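Local coordinates for uncharacterized conserved protein YndB, AHSA1/START domain (Micromonospora chersina, PDB 6V04), which is of unknown biochemical function but is involved in dynemicin biosynthesis as a START/Bet v1-like protein, possibly acting on or carrying a polyketide-type intermediate, at residues Glu150-Trp162 against Ala263-Ala277. Sequence-based numbering, arbitrary orientation.
Sequences EIDGSVVLPNGSW and AATWTAALSLAEECA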
ATOM      1  N   GLU A 150       2.817  -9.240   0.076  1.00 23.64           N
ATOM      2  CA  GLU A 150       1.441  -9.175  -0.402  1.00 22.55           C
ATOM      3  C   GLU A 150       1.188  -7.818  -1.038  1.00 20.41           C
ATOM      4  O   GLU A 150       1.873  -6.834  -0.722  1.00 21.16           O
ATOM      5  CB  GLU A 150       0.425  -9.430   0.720  1.00 30.93           C
ATOM      6  CG  GLU A 150       0.718  -8.740   2.026  1.00 39.02           C
ATOM      7  CD  GLU A 150      -0.141  -9.293   3.144  1.00 74.17           C
ATOM      8  OE1 GLU A 150      -1.371  -9.089   3.098  1.00 72.10           O
ATOM      9  OE2 GLU A 150       0.410  -9.958   4.047  1.00 76.11           O
ATOM     10  N   ILE A 151       0.264  -7.806  -2.011  1.00 20.37           N
ATOM     11  CA  ILE A 151      -0.225  -6.601  -2.674  1.00 20.95           C
ATOM     12  C   ILE A 151      -1.570  -6.251  -2.070  1.00 21.18           C
ATOM     13  O   ILE A 151      -2.420  -7.133  -1.889  1.00 22.41           O
ATOM     14  CB  ILE A 151      -0.384  -6.806  -4.190  1.00 20.18           C
ATOM     15  CG1 ILE A 151       0.960  -7.134  -4.830  1.00 20.64           C
ATOM     16  CG2 ILE A 151      -0.998  -5.587  -4.843  1.00 22.39           C
ATOM     17  CD1 ILE A 151       0.831  -7.597  -6.268  1.00 23.05           C
ATOM     18  N   ASP A 152      -1.791  -4.968  -1.782  1.00 22.54           N
ATOM     19  CA  ASP A 152      -3.136  -4.530  -1.432  1.00 21.93           C
ATOM     20  C   ASP A 152      -3.303  -3.086  -1.874  1.00 23.43           C
ATOM     21  O   ASP A 152      -2.348  -2.401  -2.243  1.00 25.79           O
ATOM     22  CB  ASP A 152      -3.429  -4.722   0.051  1.00 26.02           C
ATOM     23  CG  ASP A 152      -2.304  -4.304   0.926  1.00 29.70           C
ATOM     24  OD1 ASP A 152      -1.829  -3.169   0.749  1.00 31.98           O
ATOM     25  OD2 ASP A 152      -1.900  -5.115   1.791  1.00 37.23           O
ATOM     26  N   GLY A 153      -4.542  -2.642  -1.885  1.00 22.73           N
ATOM     27  CA  GLY A 153      -4.829  -1.276  -2.249  1.00 23.41           C
ATOM     28  C   GLY A 153      -6.312  -1.056  -2.098  1.00 23.32           C
ATOM     29  O   GLY A 153      -7.093  -2.008  -1.980  1.00 23.72           O
ATOM     30  N   SER A 154      -6.699   0.216  -2.118  1.00 24.47           N
ATOM     31  CA  SER A 154      -8.108   0.553  -2.057  1.00 22.89           C
ATOM     32  C   SER A 154      -8.364   1.885  -2.742  1.00 23.97           C
ATOM     33  O   SER A 154      -7.461   2.709  -2.921  1.00 25.03           O
ATOM     34  CB  SER A 154      -8.622   0.622  -0.615  1.00 25.73           C
ATOM     35  OG  SER A 154      -8.229   1.836   0.001  1.00 29.63           O
ATOM     36  N   VAL A 155      -9.627   2.094  -3.098  1.00 23.95           N
ATOM     37  CA  VAL A 155     -10.088   3.367  -3.631  1.00 24.42           C
ATOM     38  C   VAL A 155     -11.528   3.557  -3.182  1.00 27.04           C
ATOM     39  O   VAL A 155     -12.302   2.601  -3.129  1.00 26.78           O
ATOM     40  CB  VAL A 155      -9.934   3.402  -5.168  1.00 24.02           C
ATOM     41  CG1 VAL A 155     -10.803   2.331  -5.829  1.00 27.08           C
ATOM     42  CG2 VAL A 155     -10.257   4.777  -5.706  1.00 28.35           C
ATOM     43  N   VAL A 156     -11.879   4.780  -2.824  1.00 27.20           N
ATOM     44  CA  VAL A 156     -13.245   5.083  -2.420  1.00 27.08           C
ATOM     45  C   VAL A 156     -14.018   5.527  -3.642  1.00 32.35           C
ATOM     46  O   VAL A 156     -13.622   6.472  -4.338  1.00 32.44           O
ATOM     47  CB  VAL A 156     -13.283   6.154  -1.322  1.00 26.95           C
ATOM     48  CG1 VAL A 156     -14.736   6.518  -1.000  1.00 30.11           C
ATOM     49  CG2 VAL A 156     -12.578   5.635  -0.086  1.00 28.95           C
ATOM     50  N   LEU A 157     -15.125   4.855  -3.894  1.00 29.34           N
ATOM     51  CA  LEU A 157     -15.979   5.125  -5.021  1.00 31.82           C
ATOM     52  C   LEU A 157     -17.242   5.833  -4.553  1.00 31.76           C
ATOM     53  O   LEU A 157     -17.678   5.647  -3.413  1.00 33.39           O
ATOM     54  CB  LEU A 157     -16.376   3.830  -5.743  1.00 29.45           C
ATOM     55  CG  LEU A 157     -15.230   2.932  -6.222  1.00 29.80           C
ATOM     56  CD1 LEU A 157     -15.785   1.648  -6.816  1.00 32.96           C
ATOM     57  CD2 LEU A 157     -14.341   3.642  -7.218  1.00 33.53           C
ATOM     58  N   PRO A 158     -17.863   6.641  -5.409  1.00 33.58           N
ATOM     59  CA  PRO A 158     -19.172   7.198  -5.067  1.00 33.81           C
ATOM     60  C   PRO A 158     -20.210   6.100  -4.884  1.00 34.60           C
ATOM     61  O   PRO A 158     -20.079   4.984  -5.397  1.00 37.78           O
ATOM     62  CB  PRO A 158     -19.512   8.093  -6.266  1.00 42.34           C
ATOM     63  CG  PRO A 158     -18.659   7.592  -7.383  1.00 41.07           C
ATOM     64  CD  PRO A 158     -17.402   7.059  -6.745  1.00 39.79           C
ATOM     65  N   ASN A 159     -21.243   6.439  -4.113  1.00 35.87           N
ATOM     66  CA  ASN A 159     -22.404   5.573  -3.896  1.00 35.46           C
ATOM     67  C   ASN A 159     -23.405   5.719  -5.048  1.00 39.50           C
ATOM     68  O   ASN A 159     -24.570   6.061  -4.859  1.00 44.73           O
ATOM     69  CB  ASN A 159     -23.065   5.914  -2.566  1.00 38.50           C
ATOM     70  CG  ASN A 159     -22.243   5.481  -1.364  1.00 38.08           C
ATOM     71  OD1 ASN A 159     -21.586   4.444  -1.387  1.00 38.26           O
ATOM     72  ND2 ASN A 159     -22.287   6.275  -0.302  1.00 41.71           N
ATOM     73  N   GLY A 160     -22.931   5.447  -6.263  1.00 40.70           N
ATOM     74  CA  GLY A 160     -23.724   5.626  -7.458  1.00 39.80           C
ATOM     75  C   GLY A 160     -24.277   4.321  -8.006  1.00 41.83           C
ATOM     76  O   GLY A 160     -24.237   3.269  -7.365  1.00 41.72           O
ATOM     77  N   SER A 161     -24.797   4.405  -9.235  1.00 37.30           N
ATOM     78  CA  SER A 161     -25.456   3.265  -9.866  1.00 36.45           C
ATOM     79  C   SER A 161     -24.472   2.207 -10.364  1.00 38.73           C
ATOM     80  O   SER A 161     -24.811   1.019 -10.378  1.00 41.99           O
ATOM     81  CB  SER A 161     -26.320   3.743 -11.035  1.00 57.69           C
ATOM     82  OG  SER A 161     -25.525   4.354 -12.037  1.00 59.97           O
ATOM     83  N   TRP A 162     -23.277   2.595 -10.803  1.00 36.99           N
ATOM     84  CA  TRP A 162     -22.293   1.614 -11.245  1.00 38.75           C
ATOM     85  C   TRP A 162     -21.624   1.004 -10.028  1.00 35.12           C
ATOM     86  O   TRP A 162     -21.210   1.725  -9.115  1.00 34.93           O
ATOM     87  CB  TRP A 162     -21.235   2.259 -12.149  1.00 35.51           C
ATOM     88  CG  TRP A 162     -20.216   1.295 -12.740  1.00 32.54           C
ATOM     89  CD1 TRP A 162     -20.328   0.599 -13.913  1.00 41.48           C
ATOM     90  CD2 TRP A 162     -18.932   0.945 -12.194  1.00 31.75           C
ATOM     91  NE1 TRP A 162     -19.202  -0.165 -14.128  1.00 36.35           N
ATOM     92  CE2 TRP A 162     -18.327   0.033 -13.093  1.00 30.31           C
ATOM     93  CE3 TRP A 162     -18.232   1.316 -11.041  1.00 29.73           C
ATOM     94  CZ2 TRP A 162     -17.067  -0.522 -12.860  1.00 31.21           C
ATOM     95  CZ3 TRP A 162     -16.976   0.763 -10.820  1.00 31.44           C
ATOM     96  CH2 TRP A 162     -16.408  -0.147 -11.728  1.00 28.79           C
ATOM     97  N   ALA A 263       1.554  -5.218  -8.823  1.00 20.47           N
ATOM     98  CA  ALA A 263       1.143  -4.044  -8.046  1.00 20.26           C
ATOM     99  C   ALA A 263       0.802  -2.872  -8.959  1.00 22.16           C
ATOM    100  O   ALA A 263      -0.175  -2.145  -8.722  1.00 22.33           O
ATOM    101  CB  ALA A 263       2.241  -3.653  -7.057  1.00 22.12           C
ATOM    102  N   ALA A 264       1.605  -2.658  -9.998  1.00 20.78           N
ATOM    103  CA  ALA A 264       1.313  -1.585 -10.938  1.00 21.67           C
ATOM    104  C   ALA A 264       0.017  -1.864 -11.680  1.00 23.53           C
ATOM    105  O   ALA A 264      -0.745  -0.938 -11.994  1.00 23.01           O
ATOM    106  CB  ALA A 264       2.474  -1.438 -11.915  1.00 24.40           C
ATOM    107  N   THR A 265      -0.245  -3.138 -11.979  1.00 21.74           N
ATOM    108  CA  THR A 265      -1.483  -3.505 -12.659  1.00 21.74           C
ATOM    109  C   THR A 265      -2.686  -3.207 -11.779  1.00 22.42           C
ATOM    110  O   THR A 265      -3.687  -2.648 -12.245  1.00 23.01           O
ATOM    111  CB  THR A 265      -1.443  -4.978 -13.046  1.00 22.30           C
ATOM    112  OG1 THR A 265      -0.411  -5.163 -14.020  1.00 27.03           O
ATOM    113  CG2 THR A 265      -2.745  -5.440 -13.660  1.00 24.05           C
ATOM    114  N   TRP A 266      -2.611  -3.573 -10.496  1.00 20.93           N
ATOM    115  CA  TRP A 266      -3.727  -3.303  -9.598  1.00 19.54           C
ATOM    116  C   TRP A 266      -3.910  -1.810  -9.374  1.00 23.59           C
ATOM    117  O   TRP A 266      -5.047  -1.337  -9.271  1.00 22.74           O
ATOM    118  CB  TRP A 266      -3.533  -4.033  -8.270  1.00 19.89           C
ATOM    119  CG  TRP A 266      -3.919  -5.473  -8.369  1.00 20.47           C
ATOM    120  CD1 TRP A 266      -3.087  -6.563  -8.320  1.00 21.69           C
ATOM    121  CD2 TRP A 266      -5.244  -5.994  -8.577  1.00 21.02           C
ATOM    122  NE1 TRP A 266      -3.816  -7.711  -8.465  1.00 22.37           N
ATOM    123  CE2 TRP A 266      -5.140  -7.392  -8.631  1.00 20.97           C
ATOM    124  CE3 TRP A 266      -6.506  -5.403  -8.717  1.00 22.53           C
ATOM    125  CZ2 TRP A 266      -6.239  -8.215  -8.823  1.00 23.34           C
ATOM    126  CZ3 TRP A 266      -7.606  -6.222  -8.893  1.00 23.52           C
ATOM    127  CH2 TRP A 266      -7.473  -7.610  -8.934  1.00 25.05           C
ATOM    128  N   THR A 267      -2.815  -1.047  -9.324  1.00 21.09           N
ATOM    129  CA  THR A 267      -2.929   0.405  -9.222  1.00 20.30           C
ATOM    130  C   THR A 267      -3.722   0.961 -10.399  1.00 23.72           C
ATOM    131  O   THR A 267      -4.625   1.785 -10.219  1.00 23.47           O
ATOM    132  CB  THR A 267      -1.537   1.030  -9.149  1.00 21.37           C
ATOM    133  OG1 THR A 267      -0.849   0.539  -7.987  1.00 23.06           O
ATOM    134  CG2 THR A 267      -1.614   2.535  -9.081  1.00 25.07           C
ATOM    135  N   ALA A 268      -3.426   0.487 -11.607  1.00 22.48           N
ATOM    136  CA  ALA A 268      -4.151   0.931 -12.793  1.00 20.98           C
ATOM    137  C   ALA A 268      -5.614   0.503 -12.743  1.00 24.23           C
ATOM    138  O   ALA A 268      -6.505   1.248 -13.176  1.00 25.00           O
ATOM    139  CB  ALA A 268      -3.475   0.370 -14.033  1.00 24.33           C
ATOM    140  N   ALA A 269      -5.879  -0.699 -12.242  1.00 23.32           N
ATOM    141  CA  ALA A 269      -7.252  -1.188 -12.176  1.00 20.37           C
ATOM    142  C   ALA A 269      -8.083  -0.363 -11.205  1.00 23.02           C
ATOM    143  O   ALA A 269      -9.226  -0.012 -11.510  1.00 24.75           O
ATOM    144  CB  ALA A 269      -7.268  -2.657 -11.774  1.00 23.26           C
ATOM    145  N   LEU A 270      -7.535  -0.064 -10.025  1.00 22.14           N
ATOM    146  CA  LEU A 270      -8.259   0.767  -9.066  1.00 21.79           C
ATOM    147  C   LEU A 270      -8.553   2.134  -9.660  1.00 26.46           C
ATOM    148  O   LEU A 270      -9.643   2.685  -9.464  1.00 24.92           O
ATOM    149  CB  LEU A 270      -7.450   0.889  -7.775  1.00 21.84           C
ATOM    150  CG  LEU A 270      -7.304  -0.409  -6.972  1.00 23.21           C
ATOM    151  CD1 LEU A 270      -6.315  -0.228  -5.853  1.00 25.31           C
ATOM    152  CD2 LEU A 270      -8.646  -0.919  -6.424  1.00 25.25           C
ATOM    153  N   SER A 271      -7.587   2.713 -10.378  0.59 24.82           N
ATOM    154  CA  SER A 271      -7.825   4.003 -11.018  0.59 25.93           C
ATOM    155  C   SER A 271      -8.944   3.901 -12.039  0.59 28.75           C
ATOM    156  O   SER A 271      -9.809   4.784 -12.122  0.59 29.93           O
ATOM    157  CB  SER A 271      -6.549   4.508 -11.688  0.59 29.79           C
ATOM    158  OG  SER A 271      -5.553   4.794 -10.728  0.59 33.11           O
ATOM    159  N   LEU A 272      -8.946   2.828 -12.826  1.00 27.36           N
ATOM    160  CA  LEU A 272      -9.971   2.668 -13.847  1.00 26.76           C
ATOM    161  C   LEU A 272     -11.342   2.487 -13.216  1.00 28.85           C
ATOM    162  O   LEU A 272     -12.337   3.036 -13.704  1.00 30.35           O
ATOM    163  CB  LEU A 272      -9.605   1.487 -14.743  1.00 28.66           C
ATOM    164  CG  LEU A 272     -10.515   1.181 -15.923  1.00 31.97           C
ATOM    165  CD1 LEU A 272     -10.724   2.421 -16.787  1.00 32.61           C
ATOM    166  CD2 LEU A 272      -9.896   0.054 -16.724  1.00 30.46           C
ATOM    167  N   ALA A 273     -11.419   1.732 -12.120  1.00 26.05           N
ATOM    168  CA  ALA A 273     -12.691   1.611 -11.415  1.00 25.65           C
ATOM    169  C   ALA A 273     -13.203   2.977 -10.977  1.00 26.70           C
ATOM    170  O   ALA A 273     -14.406   3.253 -11.070  1.00 29.75           O
ATOM    171  CB  ALA A 273     -12.555   0.685 -10.208  1.00 25.90           C
ATOM    172  N   GLU A 274     -12.307   3.841 -10.494  1.00 28.20           N
ATOM    173  CA  GLU A 274     -12.723   5.183 -10.089  1.00 31.16           C
ATOM    174  C   GLU A 274     -13.290   5.953 -11.275  1.00 36.18           C
ATOM    175  O   GLU A 274     -14.292   6.670 -11.141  1.00 36.55           O
ATOM    176  CB  GLU A 274     -11.541   5.927  -9.471  1.00 34.05           C
ATOM    177  CG  GLU A 274     -11.821   7.381  -9.066  1.00 40.72           C
ATOM    178  CD  GLU A 274     -10.681   7.992  -8.275  1.00 56.20           C
ATOM    179  OE1 GLU A 274      -9.513   7.642  -8.545  1.00 63.95           O
ATOM    180  OE2 GLU A 274     -10.952   8.819  -7.379  1.00 70.37           O
ATOM    181  N   GLU A 275     -12.659   5.821 -12.442  1.00 35.52           N
ATOM    182  CA  GLU A 275     -13.159   6.487 -13.639  1.00 38.56           C
ATOM    183  C   GLU A 275     -14.520   5.936 -14.044  1.00 36.06           C
ATOM    184  O   GLU A 275     -15.423   6.704 -14.401  1.00 38.37           O
ATOM    185  CB  GLU A 275     -12.156   6.330 -14.781  1.00 39.89           C
ATOM    186  CG  GLU A 275     -10.959   7.267 -14.673  1.00 57.89           C
ATOM    187  CD  GLU A 275      -9.821   6.887 -15.604  1.00 75.92           C
ATOM    188  OE1 GLU A 275      -8.680   7.337 -15.362  1.00 83.61           O
ATOM    189  OE2 GLU A 275     -10.065   6.138 -16.573  1.00 79.55           O
ATOM    190  N   CYS A 276     -14.684   4.612 -13.998  1.00 33.97           N
ATOM    191  CA  CYS A 276     -15.975   4.016 -14.333  1.00 35.17           C
ATOM    192  C   CYS A 276     -17.068   4.508 -13.400  1.00 33.98           C
ATOM    193  O   CYS A 276     -18.197   4.766 -13.835  1.00 40.86           O
ATOM    194  CB  CYS A 276     -15.899   2.499 -14.258  1.00 30.29           C
ATOM    195  SG  CYS A 276     -14.885   1.762 -15.535  1.00 35.23           S
ATOM    196  N   ALA A 277     -16.757   4.630 -12.111  1.00 32.61           N
ATOM    197  CA  ALA A 277     -17.769   5.020 -11.137  1.00 34.35           C
ATOM    198  C   ALA A 277     -18.148   6.487 -11.253  1.00 44.17           C
ATOM    199  O   ALA A 277     -19.191   6.885 -10.724  1.00 52.78           O
ATOM    200  CB  ALA A 277     -17.273   4.704  -9.729  1.00 39.05           C
TER
HETATM  201  O   HOH W   1     -11.628   8.401  -4.728  1.00 45.20           O
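The carbonyl O of Ala263, the residue on which Ile151 rests, is gripped from opposite faces of its plane by Thr267 N and Thr267 OG1, the hydroxyl at 2.9 Å. Ile151 lays CD1 against Ala263 N (3.6 Å) and turns CG2 to Trp266 CD1, its side chain roughly perpendicular to that of the tryptophan. Leu270 CD1 lies close against the bare Gly153 backbone, 3.8 Å from Gly153 C. Val155 CG1 and Leu270 CD2 pass side by side, their side chains pointing opposite ways, while Val155 CG2 faces the carboxylate end of Glu274. A water 2.8 Å from Glu274 OE2 also lies close to Val156 O, a likely link between helix and strand. Leu157 CD2 presses on Glu274 CA (3.6 Å), and Pro158 sets CG and CD against Ala277 O and CB. Beyond the turn, Trp162 swings its indole back to the helix, CG anti to the backbone N (chi1 -176°): Cys276 CB makes a CH-pi contact over one face, 3.6 Å from the centroid of the Trp162 six-membered ring, and Trp162 CE3 meets Ala277 CB at 3.8 Å. Trp162 NE1 hydrogen-bonds to Asp172 OD2 on helix 170-173. An alanine here would remove the indole, which would probably leave Cys276 without its aromatic cover and Asp172 without its NE1 donor. Strand 151-157 runs within 9° of the 263-277 part of helix 252-277, the axes of these segments 8.5 Å apart at their closest. The strand is outermost in its antiparallel sheet, paired with strand 236-243, and the helix packs against that sheet, as in the helix-grip folds of the Bet v1-like family, with helix 170-173 touching Ala273 and Cys276.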